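Local coordinates for hypothetical protein MG376 homolog (PDB 2HQL) that is thought to act as a small single-stranded DNA-binding protein built on an OB fold, at residues A[14-20]-A[63-69]; A[71-77]-A[91-97]. All blocks are in the same frame, centred on the assembly; numbering follows the deposited sequence.

From the N terminus, strand 9-22 runs first and waits for its second neighbour until the chain has passed through strands 28-39 and 42-53 and helix 54-64. Contact 1 closes that long loop where residues 63-69, leaving the helix, meet residues 14-20. The chain then enters strand 69-81, turns, and returns as strand 86-96, so contact 2 closes a short hairpin loop between residues 71-77 and 91-97. The two loops follow in series, neither nested nor crossed. They abut where E14 packs on S71 and H63 on I96. The two contacts tie the first strand, the helix end and the last two strands of the OB fold to one another, and both reach the second subunit.

Contact 1 (A[14-20]-A[63-69]); sequences EGEIESS and HTKKYKT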
loop_
_atom_site.group_PDB
_atom_site.type_symbol
_atom_site.label_atom_id
_atom_site.label_comp_id
_atom_site.label_asym_id
_atom_site.label_seq_id
_atom_site.Cartn_x
_atom_site.Cartn_y
_atom_site.Cartn_z
ATOM N N GLU A 14 -2.151 -10.354 2.685
ATOM C CA GLU A 14 -2.203 -11.758 2.301
ATOM C C GLU A 14 -3.004 -11.943 1.019
ATOM O O GLU A 14 -3.998 -11.264 0.793
ATOM C CB GLU A 14 -2.854 -12.588 3.408
ATOM C CG GLU A 14 -3.437 -13.888 2.883
ATOM C CD GLU A 14 -4.245 -14.645 3.907
ATOM O OE1 GLU A 14 -4.802 -14.012 4.833
ATOM O OE2 GLU A 14 -4.339 -15.882 3.769
ATOM N N GLY A 15 -2.574 -12.874 0.180
ATOM C CA GLY A 15 -3.297 -13.137 -1.047
ATOM C C GLY A 15 -2.803 -14.406 -1.700
ATOM O O GLY A 15 -1.934 -15.095 -1.163
ATOM N N GLU A 16 -3.359 -14.715 -2.865
ATOM C CA GLU A 16 -2.972 -15.903 -3.613
ATOM C C GLU A 16 -1.922 -15.552 -4.662
ATOM O O GLU A 16 -2.121 -14.651 -5.472
ATOM C CB GLU A 16 -4.212 -16.520 -4.285
ATOM C CG GLU A 16 -3.936 -17.415 -5.513
ATOM C CD GLU A 16 -3.823 -18.897 -5.195
ATOM O OE1 GLU A 16 -4.827 -19.493 -4.754
ATOM O OE2 GLU A 16 -2.730 -19.473 -5.397
ATOM N N ILE A 17 -0.801 -16.266 -4.637
ATOM C CA ILE A 17 0.280 -16.056 -5.593
ATOM C C ILE A 17 -0.249 -16.291 -7.011
ATOM O O ILE A 17 -0.763 -17.374 -7.324
ATOM C CB ILE A 17 1.442 -17.031 -5.314
ATOM C CG1 ILE A 17 1.857 -16.914 -3.841
ATOM C CG2 ILE A 17 2.602 -16.749 -6.264
ATOM C CD1 ILE A 17 2.953 -17.878 -3.397
ATOM N N GLU A 18 -0.114 -15.286 -7.872
ATOM C CA GLU A 18 -0.615 -15.383 -9.239
ATOM C C GLU A 18 0.462 -15.627 -10.297
ATOM O O GLU A 18 0.208 -16.276 -11.313
ATOM C CB GLU A 18 -1.385 -14.110 -9.589
ATOM C CG GLU A 18 -2.637 -13.880 -8.751
ATOM C CD GLU A 18 -3.710 -14.913 -9.010
ATOM O OE1 GLU A 18 -4.032 -15.116 -10.198
ATOM O OE2 GLU A 18 -4.236 -15.514 -8.045
ATOM N N SER A 19 1.654 -15.089 -10.052
ATOM C CA SER A 19 2.786 -15.217 -10.956
ATOM C C SER A 19 3.969 -14.582 -10.255
ATOM O O SER A 19 3.802 -13.945 -9.223
ATOM C CB SER A 19 2.508 -14.487 -12.264
ATOM O OG SER A 19 2.389 -13.101 -12.041
ATOM N N SER A 20 5.165 -14.754 -10.809
ATOM C CA SER A 20 6.360 -14.186 -10.194
ATOM C C SER A 20 7.562 -14.306 -11.120
ATOM O O SER A 20 7.553 -15.111 -12.044
ATOM C CB SER A 20 6.664 -14.911 -8.878
ATOM O OG SER A 20 7.032 -16.258 -9.119
ATOM N N HIS A 63 8.792 -20.457 -0.978
ATOM C CA HIS A 63 7.439 -20.405 -0.434
ATOM C C HIS A 63 6.497 -20.387 -1.624
ATOM O O HIS A 63 5.352 -20.817 -1.535
ATOM C CB HIS A 63 7.243 -19.132 0.390
ATOM C CG HIS A 63 5.844 -18.938 0.892
ATOM N ND1 HIS A 63 4.751 -18.936 0.062
ATOM C CD2 HIS A 63 5.371 -18.729 2.146
ATOM C CE1 HIS A 63 3.655 -18.736 0.779
ATOM N NE2 HIS A 63 4.005 -18.608 2.043
ATOM N N THR A 64 6.998 -19.881 -2.742
ATOM C CA THR A 64 6.224 -19.811 -3.970
ATOM C C THR A 64 6.051 -21.196 -4.609
ATOM O O THR A 64 4.988 -21.530 -5.132
ATOM C CB THR A 64 6.910 -18.840 -4.960
ATOM O OG1 THR A 64 6.370 -17.523 -4.779
ATOM C CG2 THR A 64 6.739 -19.297 -6.392
ATOM N N LYS A 65 7.090 -22.016 -4.569
ATOM C CA LYS A 65 6.980 -23.335 -5.166
ATOM C C LYS A 65 6.459 -24.355 -4.169
ATOM O O LYS A 65 6.610 -25.558 -4.372
ATOM C CB LYS A 65 8.335 -23.775 -5.736
ATOM C CG LYS A 65 8.739 -22.974 -6.958
ATOM C CD LYS A 65 10.030 -23.465 -7.564
ATOM C CE LYS A 65 10.419 -22.618 -8.779
ATOM N NZ LYS A 65 11.680 -23.070 -9.459
ATOM N N LYS A 66 5.809 -23.869 -3.111
ATOM C CA LYS A 66 5.274 -24.742 -2.067
ATOM C C LYS A 66 3.848 -24.403 -1.615
ATOM O O LYS A 66 3.068 -25.302 -1.290
ATOM C CB LYS A 66 6.213 -24.707 -0.864
ATOM C CG LYS A 66 5.864 -25.652 0.256
ATOM C CD LYS A 66 6.879 -25.489 1.354
ATOM C CE LYS A 66 6.519 -26.285 2.573
ATOM N NZ LYS A 66 7.512 -26.026 3.651
ATOM N N TYR A 67 3.514 -23.113 -1.601
ATOM C CA TYR A 67 2.189 -22.655 -1.177
ATOM C C TYR A 67 1.507 -21.822 -2.253
ATOM O O TYR A 67 2.167 -21.293 -3.142
ATOM C CB TYR A 67 2.303 -21.797 0.076
ATOM C CG TYR A 67 3.011 -22.451 1.234
ATOM C CD1 TYR A 67 2.438 -23.517 1.919
ATOM C CD2 TYR A 67 4.231 -21.953 1.694
ATOM C CE1 TYR A 67 3.054 -24.061 3.034
ATOM C CE2 TYR A 67 4.851 -22.491 2.813
ATOM C CZ TYR A 67 4.255 -23.538 3.475
ATOM O OH TYR A 67 4.845 -24.045 4.605
ATOM N N LYS A 68 0.187 -21.698 -2.159
ATOM C CA LYS A 68 -0.591 -20.913 -3.115
ATOM C C LYS A 68 -0.818 -19.503 -2.572
ATOM O O LYS A 68 -0.740 -18.521 -3.318
ATOM C CB LYS A 68 -1.942 -21.577 -3.392
ATOM C CG LYS A 68 -1.843 -22.955 -4.012
ATOM C CD LYS A 68 -3.222 -23.488 -4.397
ATOM C CE LYS A 68 -3.136 -24.919 -4.947
ATOM N NZ LYS A 68 -4.433 -25.451 -5.491
ATOM N N THR A 69 -1.104 -19.408 -1.275
ATOM C CA THR A 69 -1.323 -18.109 -0.648
ATOM C C THR A 69 -0.064 -17.742 0.118
ATOM O O THR A 69 0.817 -18.579 0.315
ATOM C CB THR A 69 -2.503 -18.115 0.364
ATOM O OG1 THR A 69 -2.078 -18.707 1.596
ATOM C CG2 THR A 69 -3.687 -18.890 -0.187
#
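The H63 ring meets I17 at its edge: CD1 of I17 lies close to the ring plane, 4.0 Å from ND1 of H63. One face of the imidazole is taken by Y67 of the same segment, whose CD2 sits over the ring centre. Y67 therefore offers its edge to the imidazole, with CG of H63 in the plane of the phenol ring, while CG of K66 lies over one face of Y67.

I17 points toward the helix end. With CG1 anti to the carbonyl carbon (chi1 -53°) and the chain extended beyond it, CD1 comes 3.7 Å from OG1 of T64 and 3.5 Å from the backbone O of Y67, while its CG1 lies against O of K68. Further along the strand, S20 OG approaches the methyl of T64 more loosely, at 4.1 Å.

A single backbone hydrogen bond joins the segments, from I17 N to K68 O at 2.6 Å; the donor stands almost in line with the carbonyl, at a C=O...N angle of 172°. E16 CA adds a CA-H...O contact to that oxygen, and T69 CA makes a shorter one to G15 O, 3.1 Å away. E16 and T69 form a non-hydrogen-bonded antiparallel pair. Beside them the E16 and K68 side chains run the same way, yet their charged ends do not meet. OE2 of E16 instead crowds K68 O at 3.0 Å, two acceptors with no bond between them.

Backbone bonds between G15 and I70 carry the pairing onward. This is where the first strand is joined by the chain emerging from the helix between the third and fourth strands, the pairing of strands one and four that helps close the five-stranded OB-fold barrel.

Contact 2 (A[71-77]-A[91-97]); sequences SIEGILR and IEIVKIF
The F97 side chain lies across S71, I72 and E73 at one end of an antiparallel beta hairpin, formed by the last two strands of the OB fold and interrupted by a classic bulge. CB of F97 is 3.8 Å from S71 O, and CG is near the same oxygen. A chi1 of -59°, which sets CG beside the backbone N, turns the ring back across the partner strand: CD2 passes S71 O and I72 CA, CE2 comes 3.3 Å from I72 C, and CZ ends 3.8 Å from CB of E73. The ring meets this backbone obliquely. Behind it, F97 N bonds to S71 O, and a water links S71 N to F97 O.

The bulge places V94 and K95 together opposite E73, whose O accepts from both V94 N at 2.8 Å and K95 N at 3.0 Å. The first donor lies in the carbonyl plane and the second is tilted from it. E73 N in turn donates to K95 O. Past the bulge the register has shifted by one, and I75 and E92 exchange a pair of backbone hydrogen bonds.

On the buried face the I72 and I93 side chains lie roughly perpendicular and tightly packed, with CD1 of I72 3.4 Å from CG1 of I93. I91 sets CG2 against G74 CA and CG1 against L76 CD1; L56 and L60 of helix 54-64 cover I93. At the bulge V94 points toward the partner strand, and its CG2 packs on CG1 and CD1 of I75.

I75 also lays its CG2 over a face of the R77 guanidinium, whose edge forms a side-on salt bridge with E92. The guanidinium and carboxylate planes are only 22° apart, and the single atom OE1 of E92 takes both bonds, from R77 NE at 2.7 Å and R77 NH2 at 3.0 Å.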
loop_
_atom_site.group_PDB
_atom_site.type_symbol
_atom_site.label_atom_id
_atom_site.label_comp_id
_atom_site.label_asym_id
_atom_site.label_seq_id
_atom_site.Cartn_x
_atom_site.Cartn_y
_atom_site.Cartn_z
ATOM N N SER A 71 1.227 -14.617 3.280
ATOM C CA SER A 71 0.926 -13.459 4.123
ATOM C C SER A 71 2.263 -12.846 4.451
ATOM O O SER A 71 3.220 -13.574 4.679
ATOM C CB SER A 71 0.248 -13.883 5.434
ATOM O OG SER A 71 -0.950 -14.602 5.193
ATOM N N ILE A 72 2.346 -11.521 4.485
ATOM C CA ILE A 72 3.615 -10.871 4.802
ATOM C C ILE A 72 3.467 -9.600 5.627
ATOM O O ILE A 72 2.363 -9.168 5.967
ATOM C CB ILE A 72 4.404 -10.443 3.518
ATOM C CG1 ILE A 72 3.587 -9.403 2.735
ATOM C CG2 ILE A 72 4.736 -11.655 2.641
ATOM C CD1 ILE A 72 4.408 -8.593 1.753
ATOM N N GLU A 73 4.625 -9.024 5.939
ATOM C CA GLU A 73 4.743 -7.748 6.626
ATOM C C GLU A 73 5.685 -7.017 5.673
ATOM O O GLU A 73 6.714 -7.560 5.283
ATOM C CB GLU A 73 5.404 -7.898 7.994
ATOM C CG GLU A 73 5.199 -6.679 8.890
ATOM C CD GLU A 73 6.443 -5.834 9.078
ATOM O OE1 GLU A 73 7.454 -6.400 9.543
ATOM O OE2 GLU A 73 6.413 -4.612 8.778
ATOM N N GLY A 74 5.346 -5.805 5.268
ATOM C CA GLY A 74 6.233 -5.127 4.347
ATOM C C GLY A 74 6.165 -3.626 4.411
ATOM O O GLY A 74 5.503 -3.052 5.280
ATOM N N ILE A 75 6.852 -2.992 3.468
ATOM C CA ILE A 75 6.911 -1.539 3.389
ATOM C C ILE A 75 6.366 -1.077 2.036
ATOM O O ILE A 75 6.823 -1.511 0.979
ATOM C CB ILE A 75 8.366 -1.063 3.567
ATOM C CG1 ILE A 75 8.986 -1.743 4.793
ATOM C CG2 ILE A 75 8.405 0.417 3.770
ATOM C CD1 ILE A 75 10.466 -1.452 4.990
ATOM N N LEU A 76 5.379 -0.195 2.070
ATOM C CA LEU A 76 4.790 0.297 0.834
ATOM C C LEU A 76 5.711 1.274 0.088
ATOM O O LEU A 76 6.075 2.331 0.611
ATOM C CB LEU A 76 3.444 0.951 1.140
ATOM C CG LEU A 76 2.448 1.026 -0.014
ATOM C CD1 LEU A 76 2.215 -0.356 -0.604
ATOM C CD2 LEU A 76 1.153 1.601 0.492
ATOM N N ARG A 77 6.085 0.892 -1.138
ATOM C CA ARG A 77 6.956 1.680 -2.021
ATOM C C ARG A 77 6.218 2.001 -3.318
ATOM O O ARG A 77 5.122 1.513 -3.551
ATOM C CB ARG A 77 8.217 0.882 -2.392
ATOM C CG ARG A 77 8.967 0.277 -1.233
ATOM C CD ARG A 77 9.413 1.351 -0.268
ATOM N NE ARG A 77 10.482 0.880 0.603
ATOM C CZ ARG A 77 11.030 1.614 1.562
ATOM N NH1 ARG A 77 10.601 2.845 1.774
ATOM N NH2 ARG A 77 12.015 1.122 2.298
ATOM N N ILE A 91 5.133 -3.620 -2.774
ATOM C CA ILE A 91 5.420 -3.825 -1.363
ATOM C C ILE A 91 6.739 -4.542 -1.172
ATOM O O ILE A 91 6.915 -5.655 -1.646
ATOM C CB ILE A 91 4.348 -4.669 -0.633
ATOM C CG1 ILE A 91 2.947 -4.078 -0.864
ATOM C CG2 ILE A 91 4.666 -4.713 0.869
ATOM C CD1 ILE A 91 2.316 -4.493 -2.181
ATOM N N GLU A 92 7.655 -3.877 -0.469
ATOM C CA GLU A 92 8.968 -4.417 -0.151
ATOM C C GLU A 92 8.780 -5.353 1.037
ATOM O O GLU A 92 8.522 -4.914 2.157
ATOM C CB GLU A 92 9.917 -3.286 0.236
ATOM C CG GLU A 92 11.359 -3.717 0.382
ATOM C CD GLU A 92 12.203 -2.636 0.987
ATOM O OE1 GLU A 92 11.786 -1.466 0.887
ATOM O OE2 GLU A 92 13.275 -2.945 1.549
ATOM N N ILE A 93 8.904 -6.646 0.787
ATOM C CA ILE A 93 8.725 -7.636 1.833
ATOM C C ILE A 93 9.787 -7.554 2.922
ATOM O O ILE A 93 10.986 -7.505 2.641
ATOM C CB ILE A 93 8.699 -9.055 1.221
ATOM C CG1 ILE A 93 7.441 -9.212 0.354
ATOM C CG2 ILE A 93 8.795 -10.113 2.321
ATOM C CD1 ILE A 93 7.432 -10.458 -0.495
ATOM N N VAL A 94 9.330 -7.522 4.170
ATOM C CA VAL A 94 10.213 -7.464 5.325
ATOM C C VAL A 94 10.130 -8.807 6.018
ATOM O O VAL A 94 11.126 -9.328 6.516
ATOM C CB VAL A 94 9.777 -6.362 6.330
ATOM C CG1 VAL A 94 10.463 -6.577 7.661
ATOM C CG2 VAL A 94 10.137 -4.980 5.796
ATOM N N LYS A 95 8.936 -9.384 6.026
ATOM C CA LYS A 95 8.743 -10.659 6.687
ATOM C C LYS A 95 7.655 -11.547 6.067
ATOM O O LYS A 95 6.581 -11.080 5.678
ATOM C CB LYS A 95 8.433 -10.390 8.161
ATOM C CG LYS A 95 8.502 -11.610 9.045
ATOM C CD LYS A 95 8.380 -11.242 10.509
ATOM C CE LYS A 95 8.482 -12.477 11.371
ATOM N NZ LYS A 95 7.424 -13.462 11.005
ATOM N N ILE A 96 7.952 -12.838 5.968
ATOM C CA ILE A 96 7.002 -13.806 5.437
ATOM C C ILE A 96 6.501 -14.624 6.613
ATOM O O ILE A 96 7.283 -15.036 7.473
ATOM C CB ILE A 96 7.649 -14.772 4.425
ATOM C CG1 ILE A 96 8.171 -13.995 3.216
ATOM C CG2 ILE A 96 6.626 -15.807 3.975
ATOM C CD1 ILE A 96 8.809 -14.878 2.170
ATOM N N PHE A 97 5.197 -14.864 6.654
ATOM C CA PHE A 97 4.621 -15.631 7.749
ATOM C C PHE A 97 4.320 -17.082 7.365
ATOM O O PHE A 97 4.256 -17.435 6.179
ATOM C CB PHE A 97 3.335 -14.955 8.240
ATOM C CG PHE A 97 3.532 -13.537 8.731
ATOM C CD1 PHE A 97 4.297 -13.276 9.869
ATOM C CD2 PHE A 97 2.935 -12.465 8.065
ATOM C CE1 PHE A 97 4.462 -11.977 10.338
ATOM C CE2 PHE A 97 3.096 -11.157 8.530
ATOM C CZ PHE A 97 3.862 -10.914 9.669
HETATM O O HOH W 1 1.781 -17.359 4.165
#